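Adenosine deaminase (Burkholderia ambifaria, PDB 4GXW) is a zinc-binding amidohydrolase that probably removes the amino group of adenine-type substrates by hydrolysis. Local coordinates at residues 30-35 / 295-300; 106-111 / 309-314. All coordinates share one frame; numbering follows the deposited sequence. Where two conformers were deposited one is given.

Contact 1: 30-35 / 295-300. With ZN (zinc ion), chain C.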
loop_
_atom_site.group_PDB
_atom_site.type_symbol
_atom_site.label_atom_id
_atom_site.label_comp_id
_atom_site.label_asym_id
_atom_site.label_seq_id
_atom_site.Cartn_x
_atom_site.Cartn_y
_atom_site.Cartn_z
ATOM N N PRO A 30 -12.366 11.329 2.707
ATOM C CA PRO A 30 -10.992 11.578 3.174
ATOM C C PRO A 30 -10.301 10.247 3.432
ATOM O O PRO A 30 -10.941 9.320 3.946
ATOM C CB PRO A 30 -11.175 12.355 4.480
ATOM C CG PRO A 30 -12.603 12.127 4.889
ATOM C CD PRO A 30 -13.394 11.773 3.665
ATOM N N LYS A 31 -9.021 10.153 3.078
ATOM C CA LYS A 31 -8.313 8.887 3.122
ATOM C C LYS A 31 -6.917 8.993 3.690
ATOM O O LYS A 31 -6.245 10.027 3.564
ATOM C CB LYS A 31 -8.158 8.322 1.702
ATOM C CG LYS A 31 -9.457 8.090 0.933
ATOM C CD LYS A 31 -9.169 7.792 -0.539
ATOM C CE LYS A 31 -10.433 7.789 -1.394
ATOM N NZ LYS A 31 -11.042 9.149 -1.624
ATOM N N VAL A 32 -6.477 7.925 4.346
ATOM C CA VAL A 32 -5.049 7.683 4.482
ATOM C C VAL A 32 -4.709 6.520 3.561
ATOM O O VAL A 32 -5.572 5.701 3.220
ATOM C CB VAL A 32 -4.607 7.356 5.924
ATOM C CG1 VAL A 32 -5.051 8.453 6.879
ATOM C CG2 VAL A 32 -5.148 6.011 6.367
ATOM N N GLU A 33 -3.454 6.464 3.140
ATOM C CA GLU A 33 -2.932 5.295 2.425
ATOM C C GLU A 33 -1.740 4.770 3.222
ATOM O O GLU A 33 -0.813 5.528 3.538
ATOM C CB GLU A 33 -2.519 5.609 0.986
ATOM C CG GLU A 33 -1.989 4.375 0.249
ATOM C CD GLU A 33 -2.187 4.432 -1.246
ATOM O OE1 GLU A 33 -1.679 5.384 -1.892
ATOM O OE2 GLU A 33 -2.857 3.517 -1.785
ATOM N N LEU A 34 -1.790 3.479 3.554
ATOM C CA LEU A 34 -0.778 2.846 4.396
ATOM C C LEU A 34 -0.018 1.738 3.685
ATOM O O LEU A 34 0.894 1.153 4.260
ATOM C CB LEU A 34 -1.418 2.264 5.660
ATOM C CG LEU A 34 -2.157 3.224 6.585
ATOM C CD1 LEU A 34 -2.728 2.471 7.776
ATOM C CD2 LEU A 34 -1.220 4.335 7.044
ATOM N N HIS A 35 -0.394 1.433 2.444
ATOM C CA HIS A 35 0.220 0.332 1.700
ATOM C C HIS A 35 0.359 0.716 0.238
ATOM O O HIS A 35 -0.566 0.537 -0.563
ATOM C CB HIS A 35 -0.602 -0.960 1.857
ATOM C CG HIS A 35 0.066 -2.191 1.311
ATOM N ND1 HIS A 35 -0.188 -3.451 1.815
ATOM C CD2 HIS A 35 0.953 -2.366 0.299
ATOM C CE1 HIS A 35 0.530 -4.343 1.149
ATOM N NE2 HIS A 35 1.242 -3.709 0.228
ATOM N N LYS A 295 -9.597 -5.545 11.974
ATOM C CA LYS A 295 -9.607 -4.200 11.403
ATOM C C LYS A 295 -8.826 -4.190 10.107
ATOM O O LYS A 295 -7.609 -4.387 10.127
ATOM C CB LYS A 295 -8.955 -3.208 12.375
ATOM C CG LYS A 295 -9.733 -2.953 13.649
ATOM C CD LYS A 295 -9.107 -1.803 14.442
ATOM C CE LYS A 295 -9.957 -1.409 15.643
ATOM N NZ LYS A 295 -9.442 -0.164 16.288
ATOM N N ILE A 296 -9.506 -3.970 8.990
ATOM C CA ILE A 296 -8.831 -3.862 7.708
ATOM C C ILE A 296 -8.907 -2.442 7.159
ATOM O O ILE A 296 -9.749 -1.641 7.580
ATOM C CB ILE A 296 -9.348 -4.883 6.656
ATOM C CG1 ILE A 296 -10.747 -4.503 6.151
ATOM C CG2 ILE A 296 -9.311 -6.303 7.227
ATOM C CD1 ILE A 296 -11.274 -5.431 5.048
ATOM N N HIS A 297 -8.041 -2.158 6.195
ATOM C CA HIS A 297 -7.962 -0.846 5.574
ATOM C C HIS A 297 -7.493 -1.040 4.142
ATOM O O HIS A 297 -6.428 -1.607 3.924
ATOM C CB HIS A 297 -6.980 0.041 6.339
ATOM C CG HIS A 297 -6.769 1.375 5.700
ATOM N ND1 HIS A 297 -5.651 1.668 4.950
ATOM C CD2 HIS A 297 -7.547 2.483 5.679
ATOM C CE1 HIS A 297 -5.748 2.907 4.498
ATOM N NE2 HIS A 297 -6.890 3.422 4.920
ATOM N N PRO A 298 -8.290 -0.590 3.162
ATOM C CA PRO A 298 -7.970 -0.850 1.752
ATOM C C PRO A 298 -6.965 0.145 1.167
ATOM O O PRO A 298 -6.955 1.317 1.559
ATOM C CB PRO A 298 -9.320 -0.695 1.064
ATOM C CG PRO A 298 -10.000 0.358 1.886
ATOM C CD PRO A 298 -9.588 0.091 3.308
ATOM N N ASN A 299 -6.145 -0.334 0.227
ATOM C CA ASN A 299 -5.043 0.430 -0.329
ATOM C C ASN A 299 -4.794 0.005 -1.771
ATOM O O ASN A 299 -5.310 -1.025 -2.206
ATOM C CB ASN A 299 -3.780 0.176 0.493
ATOM C CG ASN A 299 -3.852 0.781 1.867
ATOM O OD1 ASN A 299 -3.505 1.936 2.042
ATOM N ND2 ASN A 299 -4.302 0.003 2.856
ATOM N N THR A 300 -3.965 0.772 -2.488
ATOM C CA THR A 300 -3.679 0.517 -3.903
ATOM C C THR A 300 -2.488 -0.408 -4.174
ATOM O O THR A 300 -2.466 -1.075 -5.212
ATOM C CB THR A 300 -3.493 1.831 -4.721
ATOM O OG1 THR A 300 -2.375 2.572 -4.214
ATOM C CG2 THR A 300 -4.755 2.703 -4.681
HETATM ZN ZN ZN C . 2.781 -4.490 -1.078
HETATM O O HOH W 1 -6.664 4.071 1.244
HETATM O O HOH W 2 -8.473 5.889 4.999
HETATM O O HOH W 3 -2.274 5.504 -4.522
HETATM O O HOH W 4 2.133 -6.178 -1.856
#

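Contact 2: 106-111 / 309-314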
loop_
_atom_site.group_PDB
_atom_site.type_symbol
_atom_site.label_atom_id
_atom_site.label_comp_id
_atom_site.label_asym_id
_atom_site.label_seq_id
_atom_site.Cartn_x
_atom_site.Cartn_y
_atom_site.Cartn_z
ATOM N N ALA A 106 -2.966 12.849 -3.415
ATOM C CA ALA A 106 -3.679 14.038 -2.943
ATOM C C ALA A 106 -4.897 14.344 -3.803
ATOM O O ALA A 106 -5.922 14.797 -3.292
ATOM C CB ALA A 106 -2.747 15.246 -2.880
ATOM N N ALA A 107 -4.792 14.079 -5.101
ATOM C CA ALA A 107 -5.884 14.346 -6.030
ATOM C C ALA A 107 -7.113 13.498 -5.695
ATOM O O ALA A 107 -8.227 13.827 -6.101
ATOM C CB ALA A 107 -5.432 14.107 -7.467
ATOM N N HIS A 108 -6.905 12.418 -4.951
ATOM C CA HIS A 108 -7.989 11.533 -4.538
ATOM C C HIS A 108 -8.310 11.676 -3.060
ATOM O O HIS A 108 -8.881 10.774 -2.448
ATOM C CB HIS A 108 -7.670 10.087 -4.907
ATOM C CG HIS A 108 -7.757 9.839 -6.375
ATOM N ND1 HIS A 108 -8.950 9.570 -7.003
ATOM C CD2 HIS A 108 -6.819 9.889 -7.349
ATOM C CE1 HIS A 108 -8.744 9.439 -8.301
ATOM N NE2 HIS A 108 -7.457 9.624 -8.536
ATOM N N ASN A 109 -7.940 12.825 -2.498
ATOM C CA ASN A 109 -8.222 13.145 -1.103
ATOM C C ASN A 109 -7.533 12.230 -0.092
ATOM O O ASN A 109 -8.008 12.064 1.038
ATOM C CB ASN A 109 -9.729 13.242 -0.854
ATOM C CG ASN A 109 -10.329 14.472 -1.495
ATOM O OD1 ASN A 109 -9.899 15.600 -1.214
ATOM N ND2 ASN A 109 -11.296 14.274 -2.386
ATOM N N VAL A 110 -6.404 11.649 -0.493
ATOM C CA VAL A 110 -5.490 11.085 0.482
ATOM C C VAL A 110 -4.829 12.258 1.201
ATOM O O VAL A 110 -4.189 13.107 0.565
ATOM C CB VAL A 110 -4.442 10.164 -0.171
ATOM C CG1 VAL A 110 -3.456 9.678 0.883
ATOM C CG2 VAL A 110 -5.126 8.975 -0.860
ATOM N N ARG A 111 -5.002 12.314 2.518
ATOM C CA ARG A 111 -4.481 13.419 3.317
ATOM C C ARG A 111 -3.176 13.054 4.005
ATOM O O ARG A 111 -2.435 13.924 4.461
ATOM C CB ARG A 111 -5.525 13.865 4.332
ATOM C CG ARG A 111 -6.745 14.442 3.644
ATOM C CD ARG A 111 -7.871 14.776 4.598
ATOM N NE ARG A 111 -8.987 15.399 3.885
ATOM C CZ ARG A 111 -10.134 15.754 4.454
ATOM N NH1 ARG A 111 -10.315 15.562 5.750
ATOM N NH2 ARG A 111 -11.094 16.312 3.727
ATOM N N ASN A 309 -6.551 3.653 -8.615
ATOM C CA ASN A 309 -6.272 4.828 -7.785
ATOM C C ASN A 309 -6.992 4.677 -6.426
ATOM O O ASN A 309 -7.795 3.746 -6.259
ATOM C CB ASN A 309 -6.615 6.123 -8.545
ATOM C CG ASN A 309 -8.098 6.283 -8.805
ATOM O OD1 ASN A 309 -8.920 6.094 -7.906
ATOM N ND2 ASN A 309 -8.453 6.651 -10.041
ATOM N N PRO A 310 -6.709 5.566 -5.444
ATOM C CA PRO A 310 -7.315 5.384 -4.120
ATOM C C PRO A 310 -8.849 5.383 -4.155
ATOM O O PRO A 310 -9.457 4.573 -3.454
ATOM C CB PRO A 310 -6.775 6.577 -3.325
ATOM C CG PRO A 310 -5.409 6.819 -3.937
ATOM C CD PRO A 310 -5.624 6.569 -5.415
ATOM N N SER A 311 -9.467 6.251 -4.955
ATOM C CA SER A 311 -10.929 6.267 -5.057
ATOM C C SER A 311 -11.485 4.941 -5.574
ATOM O O SER A 311 -12.547 4.486 -5.132
ATOM C CB SER A 311 -11.403 7.429 -5.938
ATOM O OG SER A 311 -10.992 8.669 -5.389
ATOM N N GLU A 312 -10.761 4.325 -6.504
ATOM C CA GLU A 312 -11.155 3.045 -7.075
ATOM C C GLU A 312 -10.964 1.882 -6.101
ATOM O O GLU A 312 -11.762 0.939 -6.091
ATOM C CB GLU A 312 -10.375 2.789 -8.369
ATOM C CG GLU A 312 -10.803 3.661 -9.545
ATOM C CD GLU A 312 -9.895 3.515 -10.751
ATOM O OE1 GLU A 312 -8.663 3.399 -10.560
ATOM O OE2 GLU A 312 -10.408 3.500 -11.895
ATOM N N ALA A 313 -9.905 1.935 -5.296
ATOM C CA ALA A 313 -9.697 0.890 -4.306
ATOM C C ALA A 313 -10.840 0.849 -3.296
ATOM O O ALA A 313 -11.347 -0.221 -2.962
ATOM C CB ALA A 313 -8.341 1.062 -3.613
ATOM N N TRP A 314 -11.265 2.026 -2.846
ATOM C CA TRP A 314 -12.419 2.143 -1.969
ATOM C C TRP A 314 -13.712 1.674 -2.661
ATOM O O TRP A 314 -14.509 0.935 -2.078
ATOM C CB TRP A 314 -12.518 3.583 -1.418
ATOM C CG TRP A 314 -11.506 3.785 -0.349
ATOM C CD1 TRP A 314 -10.182 4.066 -0.514
ATOM C CD2 TRP A 314 -11.711 3.628 1.064
ATOM N NE1 TRP A 314 -9.553 4.120 0.711
ATOM C CE2 TRP A 314 -10.469 3.851 1.692
ATOM C CE3 TRP A 314 -12.826 3.335 1.854
ATOM C CZ2 TRP A 314 -10.313 3.784 3.080
ATOM C CZ3 TRP A 314 -12.669 3.270 3.226
ATOM C CH2 TRP A 314 -11.423 3.493 3.824
#

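Contact 1: 30-35 / 295-300
E33 reaches T300 through a single carboxylate oxygen. E33 OE2 takes two bonds from this one residue: T300 N at 3.0 Å, which meets it nearly along the C-O axis, and T300 OG1 at 2.7 Å, which comes in on the syn side and 28° out of the carboxylate plane. The chain of E33 can span the gap because CG stands anti to the backbone N (chi1 -179°) and the rest is extended. The other oxygen, OE1, receives a hydrogen bond from water 3, which also donates to T300 OG1. Y101 is a further partner of OE1.

A second polar grip is the amide of N299. N299 OD1 accepts from L34 N at 2.8 Å, with the donor tilted 31° from the carbonyl plane, and more weakly from H35 N. ND2 donates to ND1 of H297, which ties the two side chains together.

These are the first and last strands of the TIM barrel, 31-33 and 295-298. Their backbones are bridged by water and side chains: water 1 donates to both V32 O and P298 O. Water 2 links V32 N to H297 NE2 at the ring edge.

The imidazole of H297 also meets apolar groups. In the conformer given, V32 CG2 lies 3.4 Å from H297 NE2, and L34 CD1 approaches ND1 of the same ring.

Beside N299, the CB of H35 packs 3.6 Å from N299 CB. The H35 ring points to the metal. H35 NE2 binds the zinc ion at 2.2 Å, with H37, H216, D301 and water 4 as the other ligands; H35 ND1 is hydrogen-bonded to T263 OG1.

Contact 2: 106-111 / 309-314
A capping box opens helix 310-319, and the ring of H108 packs against it. H108 lies just past the end of helix 91-106, where a Schellman motif with N109 as its C-prime residue turns the chain into strand 110-117. In the box, E312 N donates to N309 OD1 at 2.9 Å, and N309 N donates to E312 OE1, on its anti lone pair.

The amide of N309 stacks over one face of the H108 imidazole, the two planes 26° apart. N309 CG is 3.3 Å from H108 CE1. Lower down the same side chain, N309 CB makes a CH-pi contact, 3.9 Å from the centroid of the H108 ring. S311 meets the ring at its edge instead. There S311 OG and H108 ND1 share a hydrogen bond of 2.8 Å. OG is carried toward the ring by a chi1 of -60°, which sets it anti to the carbonyl carbon.

The apolar part is small: V110 CG2 touches P310 CG at 3.8 Å, and P310 CB lies 4.0 Å from H108 CB. The edge bond and the stacked amide should together restrict how the H108 ring turns, while the same N309 amide caps the helix through its oxygen.

In the fold
Contacts 1 and 2 lie side by side, their centres about 9 Å apart. They share the barrel sheet, in which strands 31-33 and 110-117 are neighbours. K31, in segment 30-35 of contact 1, joins them: K31 O lies 2.8 Å from R111 N, and K31 NZ lies 2.8 Å from H108 O, both probable hydrogen bonds. Segments 295-300 and 309-314 meet as well, with T300 CG2 packing 3.5 Å from N309 C and P298 CG 3.5 Å from W314 CE2. Contact 1 reaches the metal site itself through H35. Contact 2 stands further off, the side chain of P310 being about 11 Å from that of H35 and also about 11 Å from that of D301.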